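Local coordinates for protein serine protease p27 (Human astrovirus 1, PDB 2W5E) that cleaves the astrovirus non-structural polyprotein into its functional products, acting as a trypsin-like serine endopeptidase with a catalytic triad, at residues A[14-19]-A[30-35]; A[37-42]-A[56-61]; A[60-63]-A[67-70]; A[81-86]-A[155-160]; A[114-119]-A[138-143]. All blocks are in the same frame, centred on the assembly; numbering follows the deposited sequence.

The five contacts sample both six-stranded barrels of a chymotrypsin-like protease and loops at their surface. Contacts 1 and 5 lie buried inside the first and second barrel, each between two strands that are not sheet neighbours; contact 1 has no hydrogen bond across it and is mainly apolar, whereas contact 5 adds a histidine-tyrosine hydrogen bond near the catalytic serine. Contacts 2 and 3 share Tyr60 and Met61: the former sets Val39 at the helix end against Val58 of strand 52-60, the latter is backbone pairing with strand 66-70. Contact 4, at the surface, joins two loops through one leucine. Phe160 meets Phe68, linking contacts 3 and 4.

Contact 1 (A[14-19]-A[30-35])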
# COMPACT_ATOMS: atom_id res chain seq x y z
N CYS A 14 11.78 15.93 10.23
CA CYS A 14 11.34 17.30 10.43
C CYS A 14 12.56 18.18 10.72
O CYS A 14 13.68 17.68 10.88
CB CYS A 14 10.30 17.40 11.56
SG CYS A 14 10.87 16.92 13.20
N VAL A 15 12.34 19.49 10.78
CA VAL A 15 13.41 20.43 11.13
C VAL A 15 13.13 21.01 12.51
O VAL A 15 12.01 21.43 12.80
CB VAL A 15 13.55 21.54 10.05
CG1 VAL A 15 14.56 22.61 10.48
CG2 VAL A 15 13.97 20.93 8.71
N ILE A 16 14.15 21.00 13.37
CA ILE A 16 14.07 21.62 14.69
C ILE A 16 14.74 23.00 14.64
O ILE A 16 15.89 23.13 14.21
CB ILE A 16 14.75 20.75 15.80
CG1 ILE A 16 14.32 19.27 15.72
CG2 ILE A 16 14.53 21.35 17.20
CD1 ILE A 16 12.93 18.98 16.22
N ASP A 17 14.00 24.02 15.07
CA ASP A 17 14.45 25.41 15.04
C ASP A 17 14.53 25.98 16.46
O ASP A 17 13.57 25.89 17.23
CB ASP A 17 13.51 26.24 14.16
CG ASP A 17 13.77 27.74 14.25
OD1 ASP A 17 14.81 28.21 13.74
OD2 ASP A 17 12.92 28.46 14.82
N THR A 18 15.69 26.54 16.79
CA THR A 18 15.93 27.23 18.07
C THR A 18 16.67 28.55 17.80
O THR A 18 17.12 28.78 16.67
CB THR A 18 16.79 26.38 19.05
OG1 THR A 18 18.14 26.30 18.57
CG2 THR A 18 16.21 24.98 19.25
N PRO A 19 16.79 29.42 18.83
CA PRO A 19 17.56 30.66 18.62
C PRO A 19 19.04 30.42 18.27
O PRO A 19 19.68 31.30 17.69
CB PRO A 19 17.44 31.38 19.98
CG PRO A 19 16.22 30.80 20.62
CD PRO A 19 16.22 29.36 20.19
N ASN A 30 5.41 8.25 19.53
CA ASN A 30 4.75 9.54 19.73
C ASN A 30 5.76 10.68 19.94
O ASN A 30 5.40 11.77 20.38
CB ASN A 30 3.79 9.45 20.93
CG ASN A 30 2.86 10.65 21.03
OD1 ASN A 30 2.23 11.06 20.05
ND2 ASN A 30 2.79 11.24 22.22
N ASP A 31 7.02 10.42 19.59
CA ASP A 31 8.09 11.39 19.83
C ASP A 31 8.68 11.97 18.56
O ASP A 31 8.49 11.44 17.46
CB ASP A 31 9.22 10.74 20.63
CG ASP A 31 8.85 10.51 22.08
OD1 ASP A 31 8.20 11.39 22.70
OD2 ASP A 31 9.24 9.45 22.62
N ILE A 32 9.40 13.08 18.73
CA ILE A 32 10.36 13.57 17.77
C ILE A 32 11.73 13.41 18.44
O ILE A 32 11.95 13.93 19.54
CB ILE A 32 10.10 15.04 17.38
CG1 ILE A 32 8.71 15.19 16.74
CG2 ILE A 32 11.20 15.56 16.44
CD1 ILE A 32 8.24 16.63 16.55
N VAL A 33 12.62 12.67 17.78
CA VAL A 33 13.95 12.38 18.31
C VAL A 33 14.99 13.26 17.61
O VAL A 33 14.92 13.46 16.40
CB VAL A 33 14.31 10.87 18.15
CG1 VAL A 33 15.60 10.53 18.90
CG2 VAL A 33 13.17 9.97 18.63
N THR A 34 15.94 13.79 18.38
CA THR A 34 17.05 14.56 17.83
C THR A 34 18.30 14.44 18.71
O THR A 34 18.29 13.69 19.69
CB THR A 34 16.66 16.05 17.56
OG1 THR A 34 17.66 16.69 16.75
CG2 THR A 34 16.46 16.83 18.87
N ALA A 35 19.36 15.16 18.36
CA ALA A 35 20.58 15.21 19.18
C ALA A 35 20.41 16.24 20.29
O ALA A 35 19.75 17.26 20.10
CB ALA A 35 21.79 15.55 18.32
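Ile32 sends its CG2 methyl inward to meet two side chains of strand 13-18 at once. The closer of them is Cys14, whose sulfur SG stands 3.5 Å from Ile32 CG2; beside it Ile16 brings its terminal methyl, with CD1 of Ile16 at 3.8 Å from CG2 of Ile32. The two isoleucines run past each other in opposite directions, so a branch methyl of one meets the chain end of the other. Ile32 CG2 lies anti to the backbone N (chi1 -61° for CG1), which leaves CG1 beside that nitrogen and turns the branch toward the cysteine and Ile16. Thr34 is a looser neighbour, its OG1 4.3 Å from CG1 of Ile16, and this hydroxyl is engaged by hydrogen bonding to the carbonyl oxygen of Thr24.

Around this cluster, Val45 and Val47 of strand 44-49 and Phe27 of strand 21-28 close in, while Ile69 packs on Ile16. The two strands pass at 65° with axes 9.2 Å apart. They face each other across the interior of the first barrel of the chymotrypsin-like fold, strand 21-28 lying between them in the sheet. No hydrogen bond joins the segments: the four touching residues are all buried, and the one polar group among them that might want a partner finds it in a neighbouring strand, so the cohesion across this barrel core is essentially apolar.

Contact 2 (A[37-42]-A[56-61]); sequences HVVGNN and AKVRYM
Val39 turns CG1 roughly anti to its backbone N (chi1 151°), and Val58 leaves CG2 anti to its own carbonyl carbon; these two settings aim one methyl of each valine at the other. They meet with CG1 of Val39 3.6 Å from CG2 of Val58, the side chains crossing at a slant, and the second methyl of Val39 is also close, CG2 lying 4.1 Å from Val58 CG2. A single methyl of Val58 therefore fits against both branches of its partner. It also touches the main chain, since Asn42 O comes within 3.4 Å of Val58 CG2. From the exposed side Met61 adds a lighter touch, its sulfur SD 4.3 Å from CG1 of Val39, so that the valine methyl is met by both a branched and a sulfur-bearing side chain.

What presents Val39 and Asn42 together is the chain reversal that ends the helix. Residues 39 to 42 form a type II' beta turn, closed by a bond from Asn42 N to Val39 O of 3.2 Å, and Gly40, at positive phi, is the first residue to leave the helical path. The same short helix carries His37 of the charge relay system, whose NE2 is hydrogen-bonded to Ser127 OG, although the imidazole itself takes no part in this contact.

The valine pair thus rests the end of helix 36-39 against strand 52-60 of the first barrel. Val39 also packs on Ala67 and Ile69 of strand 66-70, the next strand in that sheet, and Val38, on the same helix, reaches Ile16 of strand 13-18.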
# COMPACT_ATOMS: atom_id res chain seq x y z
N HIS A 37 22.35 18.50 21.52
CA HIS A 37 22.82 19.86 21.23
C HIS A 37 21.94 20.65 20.24
O HIS A 37 22.07 21.87 20.14
CB HIS A 37 24.30 19.87 20.82
CG HIS A 37 24.56 19.41 19.42
ND1 HIS A 37 24.81 18.09 19.10
CD2 HIS A 37 24.63 20.10 18.25
CE1 HIS A 37 25.01 17.98 17.80
NE2 HIS A 37 24.92 19.19 17.26
N VAL A 38 21.05 19.96 19.54
CA VAL A 38 20.07 20.62 18.67
C VAL A 38 19.00 21.33 19.52
O VAL A 38 18.56 22.43 19.20
CB VAL A 38 19.41 19.61 17.69
CG1 VAL A 38 18.24 20.25 16.94
CG2 VAL A 38 20.44 19.08 16.72
N VAL A 39 18.62 20.68 20.61
CA VAL A 39 17.65 21.21 21.56
C VAL A 39 18.29 22.27 22.48
O VAL A 39 17.68 23.31 22.76
CB VAL A 39 17.00 20.05 22.37
CG1 VAL A 39 16.57 20.47 23.74
CG2 VAL A 39 15.84 19.44 21.58
N GLY A 40 19.52 22.00 22.91
CA GLY A 40 20.26 22.90 23.80
C GLY A 40 19.52 23.12 25.11
O GLY A 40 19.08 22.16 25.75
N ASN A 41 19.38 24.39 25.50
CA ASN A 41 18.69 24.77 26.73
C ASN A 41 17.29 25.34 26.46
O ASN A 41 16.81 26.22 27.19
CB ASN A 41 19.53 25.74 27.56
CG ASN A 41 20.88 25.16 27.94
OD1 ASN A 41 20.97 24.08 28.53
ND2 ASN A 41 21.95 25.87 27.60
N ASN A 42 16.65 24.84 25.41
CA ASN A 42 15.31 25.25 25.04
C ASN A 42 14.31 24.14 25.36
O ASN A 42 14.24 23.15 24.64
CB ASN A 42 15.25 25.58 23.54
CG ASN A 42 16.29 26.60 23.12
OD1 ASN A 42 17.36 26.24 22.62
ND2 ASN A 42 15.98 27.87 23.31
N ALA A 56 6.73 22.80 20.21
CA ALA A 56 6.75 21.48 20.82
C ALA A 56 7.63 21.50 22.07
O ALA A 56 8.59 22.26 22.14
CB ALA A 56 7.26 20.44 19.82
N LYS A 57 7.30 20.64 23.03
CA LYS A 57 7.99 20.61 24.31
C LYS A 57 8.91 19.40 24.46
O LYS A 57 8.50 18.26 24.21
CB LYS A 57 6.98 20.64 25.46
CG LYS A 57 7.60 20.86 26.83
CD LYS A 57 6.54 20.81 27.93
CE LYS A 57 7.12 21.29 29.25
NZ LYS A 57 6.09 21.34 30.33
N VAL A 58 10.15 19.66 24.87
CA VAL A 58 11.09 18.60 25.22
C VAL A 58 10.48 17.73 26.32
O VAL A 58 9.98 18.26 27.32
CB VAL A 58 12.47 19.17 25.65
CG1 VAL A 58 13.41 18.06 26.09
CG2 VAL A 58 13.09 19.97 24.52
N ARG A 59 10.52 16.42 26.13
CA ARG A 59 9.97 15.45 27.08
C ARG A 59 11.03 14.88 28.02
O ARG A 59 10.82 14.82 29.23
CB ARG A 59 9.26 14.31 26.33
CG ARG A 59 8.81 13.16 27.21
CD ARG A 59 8.03 12.09 26.44
NE ARG A 59 8.87 11.26 25.57
CZ ARG A 59 9.71 10.32 25.98
NH1 ARG A 59 9.87 10.08 27.28
NH2 ARG A 59 10.41 9.62 25.10
N TYR A 60 12.17 14.47 27.46
CA TYR A 60 13.16 13.69 28.20
C TYR A 60 14.57 13.82 27.63
O TYR A 60 14.77 13.73 26.41
CB TYR A 60 12.71 12.22 28.26
CG TYR A 60 13.66 11.25 28.93
CD1 TYR A 60 14.18 11.51 30.21
CD2 TYR A 60 14.01 10.05 28.31
CE1 TYR A 60 15.04 10.61 30.83
CE2 TYR A 60 14.87 9.15 28.92
CZ TYR A 60 15.38 9.43 30.18
OH TYR A 60 16.24 8.53 30.78
N MET A 61 15.54 14.03 28.52
CA MET A 61 16.95 14.16 28.16
C MET A 61 17.76 13.11 28.92
O MET A 61 18.19 13.36 30.04
CB MET A 61 17.48 15.55 28.53
CG MET A 61 16.74 16.74 27.93
SD MET A 61 17.18 17.07 26.22
CE MET A 61 18.85 17.69 26.39

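Contact 3 (A[60-63]-A[67-70]); sequences YMPE and AFIT
Tyr60 and Phe68 form an antiparallel hydrogen-bonded pair where strand 52-60 runs out toward the loop that leads into strand 66-70. Both rungs of the pair are made: Tyr60 N donates to Phe68 O at 3.2 Å, and Phe68 N donates to Tyr60 O at 3.0 Å. The second is the straighter, with 162° at the hydrogen and the donor nearly in line with the carbonyl bond.

The two aromatic side chains leave the sheet on the same face and lie side by side, pointing the same way; Tyr60 CD2 comes to 4.0 Å from CD2 of Phe68. Here the pairing is irregular, because Arg59 and Tyr60 both face Phe68, a classic beta bulge at the end of strand 52-60, in the first barrel of the chymotrypsin-like fold. Asp65 of the charge relay system lies in the connection between the two strands.

Beyond the bulge Pro62 crosses Phe68 at about a right angle and meets the rim of its ring in plane, CG of the proline being 3.9 Å from CE2 of the phenylalanine. The same proline also attends the tyrosine, its N sitting over the centre of the Tyr60 ring. Met61 departs to the other side of the chain, its side chain, bent at both inner torsions, folding back to place SD 3.6 Å from Ala67 CB. Phe160 in turn meets the Phe68 ring, with planes at about 45°.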
# COMPACT_ATOMS: atom_id res chain seq x y z
N TYR A 60 12.17 14.47 27.46
CA TYR A 60 13.16 13.69 28.20
C TYR A 60 14.57 13.82 27.63
O TYR A 60 14.77 13.73 26.41
CB TYR A 60 12.71 12.22 28.26
CG TYR A 60 13.66 11.25 28.93
CD1 TYR A 60 14.18 11.51 30.21
CD2 TYR A 60 14.01 10.05 28.31
CE1 TYR A 60 15.04 10.61 30.83
CE2 TYR A 60 14.87 9.15 28.92
CZ TYR A 60 15.38 9.43 30.18
OH TYR A 60 16.24 8.53 30.78
N MET A 61 15.54 14.03 28.52
CA MET A 61 16.95 14.16 28.16
C MET A 61 17.76 13.11 28.92
O MET A 61 18.19 13.36 30.04
CB MET A 61 17.48 15.55 28.53
CG MET A 61 16.74 16.74 27.93
SD MET A 61 17.18 17.07 26.22
CE MET A 61 18.85 17.69 26.39
N PRO A 62 17.97 11.93 28.31
CA PRO A 62 18.75 10.88 28.97
C PRO A 62 20.24 11.20 29.07
O PRO A 62 20.67 12.27 28.63
CB PRO A 62 18.52 9.65 28.08
CG PRO A 62 18.24 10.22 26.74
CD PRO A 62 17.49 11.50 26.98
N GLU A 63 21.01 10.28 29.64
CA GLU A 63 22.47 10.42 29.74
C GLU A 63 23.12 10.50 28.36
O GLU A 63 24.04 11.30 28.16
CB GLU A 63 23.06 9.26 30.55
CG GLU A 63 24.51 9.45 30.97
CD GLU A 63 24.98 8.40 31.97
OE1 GLU A 63 24.25 8.15 32.96
OE2 GLU A 63 26.09 7.85 31.78
N ALA A 67 17.81 13.74 22.51
CA ALA A 67 16.66 14.43 23.09
C ALA A 67 15.34 13.87 22.55
O ALA A 67 15.22 13.58 21.36
CB ALA A 67 16.76 15.93 22.82
N PHE A 68 14.36 13.73 23.44
CA PHE A 68 13.03 13.28 23.06
C PHE A 68 12.02 14.41 23.24
O PHE A 68 11.87 14.95 24.34
CB PHE A 68 12.62 12.04 23.86
CG PHE A 68 13.47 10.83 23.60
CD1 PHE A 68 13.16 9.95 22.56
CD2 PHE A 68 14.59 10.57 24.38
CE1 PHE A 68 13.96 8.84 22.30
CE2 PHE A 68 15.39 9.46 24.14
CZ PHE A 68 15.08 8.59 23.09
N ILE A 69 11.33 14.74 22.16
CA ILE A 69 10.36 15.81 22.11
C ILE A 69 8.97 15.21 21.87
O ILE A 69 8.80 14.37 20.99
CB ILE A 69 10.71 16.81 20.97
CG1 ILE A 69 12.09 17.44 21.21
CG2 ILE A 69 9.63 17.87 20.81
CD1 ILE A 69 12.77 17.95 19.96
N THR A 70 7.98 15.62 22.66
CA THR A 70 6.59 15.19 22.45
C THR A 70 6.08 15.73 21.11
O THR A 70 6.13 16.94 20.86
CB THR A 70 5.68 15.63 23.63
OG1 THR A 70 6.16 15.04 24.84
CG2 THR A 70 4.23 15.20 23.40

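Contact 4 (A[81-86]-A[155-160])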
# COMPACT_ATOMS: atom_id res chain seq x y z
N LEU A 81 9.79 6.23 12.12
CA LEU A 81 10.88 5.26 12.08
C LEU A 81 10.81 4.31 13.27
O LEU A 81 10.57 4.73 14.40
CB LEU A 81 12.23 5.98 12.03
CG LEU A 81 12.49 6.94 10.85
CD1 LEU A 81 13.87 7.57 10.96
CD2 LEU A 81 12.31 6.25 9.50
N LYS A 82 11.03 3.04 12.99
CA LYS A 82 11.11 2.03 14.04
C LYS A 82 12.56 1.67 14.33
O LYS A 82 13.44 1.87 13.48
CB LYS A 82 10.29 0.79 13.66
CG LYS A 82 8.78 1.01 13.79
CD LYS A 82 7.97 -0.24 13.45
CE LYS A 82 7.62 -0.32 11.97
NZ LYS A 82 6.56 -1.34 11.69
N LEU A 83 12.82 1.18 15.53
CA LEU A 83 14.16 0.73 15.89
C LEU A 83 14.39 -0.71 15.44
O LEU A 83 13.43 -1.47 15.26
CB LEU A 83 14.40 0.87 17.39
CG LEU A 83 15.01 2.20 17.84
CD1 LEU A 83 13.99 3.33 17.78
CD2 LEU A 83 15.56 2.07 19.23
N SER A 84 15.65 -1.08 15.24
CA SER A 84 15.97 -2.41 14.75
C SER A 84 15.97 -3.45 15.86
O SER A 84 16.45 -3.20 16.97
CB SER A 84 17.32 -2.44 14.03
OG SER A 84 17.61 -3.76 13.61
N LYS A 85 15.43 -4.63 15.54
CA LYS A 85 15.42 -5.77 16.45
C LYS A 85 16.77 -6.49 16.38
O LYS A 85 17.37 -6.79 17.42
CB LYS A 85 14.29 -6.74 16.10
CG LYS A 85 12.96 -6.08 15.75
CD LYS A 85 11.82 -7.10 15.72
CE LYS A 85 10.54 -6.52 15.13
NZ LYS A 85 10.59 -6.47 13.63
N ASN A 86 17.23 -6.75 15.16
CA ASN A 86 18.51 -7.42 14.91
C ASN A 86 19.43 -6.52 14.08
O ASN A 86 19.51 -6.68 12.85
CB ASN A 86 18.30 -8.76 14.21
CG ASN A 86 17.21 -9.60 14.86
OD1 ASN A 86 17.33 -10.00 16.03
ND2 ASN A 86 16.15 -9.88 14.10
N ILE A 155 21.24 4.18 19.47
CA ILE A 155 20.01 4.28 20.24
C ILE A 155 19.37 2.90 20.42
O ILE A 155 19.44 2.05 19.54
CB ILE A 155 19.01 5.30 19.59
CG1 ILE A 155 17.84 5.62 20.53
CG2 ILE A 155 18.53 4.80 18.22
CD1 ILE A 155 16.91 6.73 20.03
N ASP A 156 18.76 2.68 21.59
CA ASP A 156 17.97 1.47 21.83
C ASP A 156 16.67 1.81 22.58
O ASP A 156 16.54 2.92 23.10
CB ASP A 156 18.81 0.37 22.51
CG ASP A 156 19.21 0.71 23.93
OD1 ASP A 156 18.32 0.74 24.80
OD2 ASP A 156 20.42 0.92 24.18
N PRO A 157 15.69 0.88 22.61
CA PRO A 157 14.38 1.16 23.22
C PRO A 157 14.40 1.63 24.68
O PRO A 157 13.45 2.28 25.12
CB PRO A 157 13.64 -0.17 23.08
CG PRO A 157 14.27 -0.83 21.92
CD PRO A 157 15.72 -0.48 22.04
N THR A 158 15.46 1.30 25.42
CA THR A 158 15.55 1.68 26.84
C THR A 158 15.95 3.14 27.02
O THR A 158 15.87 3.67 28.14
CB THR A 158 16.53 0.77 27.64
OG1 THR A 158 17.88 1.11 27.31
CG2 THR A 158 16.28 -0.71 27.35
N ASP A 159 16.38 3.79 25.94
CA ASP A 159 16.77 5.19 25.97
C ASP A 159 15.58 6.14 26.00
O ASP A 159 15.71 7.30 26.41
CB ASP A 159 17.66 5.53 24.76
CG ASP A 159 19.02 4.88 24.85
OD1 ASP A 159 19.58 4.80 25.96
OD2 ASP A 159 19.55 4.47 23.79
N PHE A 160 14.42 5.65 25.57
CA PHE A 160 13.19 6.44 25.45
C PHE A 160 12.61 6.91 26.79
O PHE A 160 11.89 7.92 26.83
CB PHE A 160 12.13 5.66 24.66
CG PHE A 160 12.26 5.79 23.17
CD1 PHE A 160 13.27 5.12 22.48
CD2 PHE A 160 11.35 6.56 22.44
CE1 PHE A 160 13.38 5.23 21.09
CE2 PHE A 160 11.45 6.67 21.06
CZ PHE A 160 12.47 6.01 20.38
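Leu83 fits its two methyls against separate parts of the loop at 155-160, joining the connection between the two barrels of the chymotrypsin-like fold to the chain that follows the last strand of the second. The methyl branches diverge: CD2 leads to the main chain where Asp156 joins Pro157, and CD1 goes to the aromatic ring of Phe160. CD2 of Leu83 lies 3.5 Å from the carbonyl carbon C of Asp156, and it also meets Pro157 CD at 3.8 Å. Ile155 approaches the same methyl more loosely, its CG2 4.2 Å from Leu83 CD2. On the other branch, CD1 of Leu83 comes to 3.9 Å from CE1 of Phe160, the leucine and the phenylalanine running past each other in opposite directions. The approach to the ring is oblique.

Polar bonds within the receiving loop brace its shape. Asp156 forms an Asx turn, OD1 accepting from the backbone N of Thr158, and the same oxygen also takes the hydroxyl of Thr158 on its syn lone pair. Asp159 answers from further along, its OD2 receiving the N-H of Asp156; that carboxylate oxygen also forms a salt bridge with Lys64. The loop is thereby folded back on itself, and Leu83 packs against it with one methyl at Pro157 and the other at Phe160.

At the double acceptor, the hydroxyl bond is short, Thr158 OG1 to Asp156 OD1 being 2.6 Å, against 3.0 Å from Thr158 N to OD1 of Asp156.

Contact 5 (A[114-119]-A[138-143]); sequences NTLSYA and VLAVHQ
Tyr118 OH and His142 ND1 lie 2.7 Å apart, joined by a hydrogen bond in which either could be the donor. The rings meet rim to rim, neither over the face of the other: their centroids are 5.8 Å apart and the planes stand at 58°, and the hydroxyl approaches ND1 near the plane of the imidazole. His142 has CG anti to its backbone N, while Tyr118 holds its ring between N and the carbonyl carbon (chi1 43°); together they bring the phenol oxygen to the edge of the imidazole at ND1. The bond should fix how the imidazole is turned, and it gives ND1, on a buried histidine, a polar partner.

Next to this polar pair the contact is apolar. CD2 of Leu116 rests 4.1 Å from CB of Ala140 and reaches Leu139 CD1 at 4.4 Å. Leu139 and Ala140 both face Val131, a classic beta bulge, and Val131 also touches Leu116 and Tyr118.

The strands cross at 79°, facing each other through the interior of the second barrel. His142 lies about 5 Å from catalytic Ser127, side chain to side chain; as in viral 3C-like proteases, where a histidine held by a tyrosine lines the S1 pocket, His142 is placed consistently with a role in S1 here.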
# COMPACT_ATOMS: atom_id res chain seq x y z
N ASN A 114 29.61 2.77 21.88
CA ASN A 114 28.28 3.31 21.62
C ASN A 114 28.25 4.26 20.42
O ASN A 114 27.25 4.91 20.15
CB ASN A 114 27.73 4.03 22.86
CG ASN A 114 27.01 3.08 23.81
OD1 ASN A 114 26.24 2.22 23.38
ND2 ASN A 114 27.25 3.25 25.10
N THR A 115 29.37 4.31 19.69
CA THR A 115 29.55 5.24 18.59
C THR A 115 29.61 4.52 17.24
O THR A 115 30.31 3.51 17.08
CB THR A 115 30.82 6.09 18.80
OG1 THR A 115 30.66 6.89 19.98
CG2 THR A 115 31.07 7.03 17.61
N LEU A 116 28.87 5.05 16.28
CA LEU A 116 28.86 4.56 14.91
C LEU A 116 29.55 5.58 14.02
O LEU A 116 29.22 6.77 14.07
CB LEU A 116 27.41 4.31 14.47
CG LEU A 116 27.04 3.43 13.28
CD1 LEU A 116 27.58 2.01 13.42
CD2 LEU A 116 25.53 3.40 13.12
N SER A 117 30.53 5.13 13.24
CA SER A 117 31.24 5.99 12.29
C SER A 117 30.97 5.57 10.86
O SER A 117 30.86 4.38 10.57
CB SER A 117 32.74 5.96 12.55
OG SER A 117 33.03 6.49 13.83
N TYR A 118 30.88 6.56 9.97
CA TYR A 118 30.45 6.35 8.59
C TYR A 118 30.81 7.57 7.76
O TYR A 118 30.86 8.69 8.28
CB TYR A 118 28.93 6.13 8.53
CG TYR A 118 28.16 7.08 9.42
CD1 TYR A 118 27.71 8.31 8.94
CD2 TYR A 118 27.92 6.76 10.76
CE1 TYR A 118 27.03 9.19 9.77
CE2 TYR A 118 27.25 7.64 11.59
CZ TYR A 118 26.81 8.85 11.09
OH TYR A 118 26.14 9.72 11.92
N ALA A 119 31.06 7.35 6.48
CA ALA A 119 31.30 8.43 5.54
C ALA A 119 30.03 9.27 5.36
O ALA A 119 28.92 8.72 5.33
CB ALA A 119 31.76 7.87 4.21
N VAL A 138 15.97 2.79 12.46
CA VAL A 138 16.96 3.66 13.11
C VAL A 138 17.91 2.88 14.00
O VAL A 138 17.48 2.11 14.87
CB VAL A 138 16.31 4.77 13.99
CG1 VAL A 138 17.29 5.94 14.21
CG2 VAL A 138 15.06 5.27 13.37
N LEU A 139 19.21 3.09 13.79
CA LEU A 139 20.26 2.51 14.61
C LEU A 139 20.86 3.53 15.57
O LEU A 139 21.31 3.19 16.66
CB LEU A 139 21.39 1.96 13.73
CG LEU A 139 21.10 0.86 12.70
CD1 LEU A 139 22.31 0.67 11.81
CD2 LEU A 139 20.73 -0.44 13.39
N ALA A 140 20.89 4.79 15.14
CA ALA A 140 21.66 5.83 15.82
C ALA A 140 21.21 7.25 15.44
O ALA A 140 20.47 7.44 14.49
CB ALA A 140 23.15 5.65 15.53
N VAL A 141 21.69 8.23 16.21
CA VAL A 141 21.40 9.65 15.97
C VAL A 141 22.70 10.41 15.68
O VAL A 141 23.61 10.44 16.51
CB VAL A 141 20.67 10.28 17.19
CG1 VAL A 141 20.36 11.75 16.95
CG2 VAL A 141 19.39 9.50 17.53
N HIS A 142 22.80 11.01 14.53
CA HIS A 142 23.98 11.70 14.13
C HIS A 142 24.38 12.87 15.04
O HIS A 142 23.60 13.69 15.36
CB HIS A 142 23.85 12.21 12.72
CG HIS A 142 25.06 12.92 12.22
ND1 HIS A 142 25.96 12.34 11.38
CD2 HIS A 142 25.51 14.18 12.44
CE1 HIS A 142 26.91 13.20 11.09
NE2 HIS A 142 26.66 14.32 11.73
N GLN A 143 25.63 12.89 15.45
CA GLN A 143 26.11 13.83 16.45
C GLN A 143 27.08 14.87 15.89
O GLN A 143 26.91 16.07 16.11
CB GLN A 143 26.78 13.09 17.62
CG GLN A 143 25.85 12.19 18.41
CD GLN A 143 24.83 12.97 19.22
OE1 GLN A 143 25.15 14.00 19.82
NE2 GLN A 143 23.60 12.46 19.27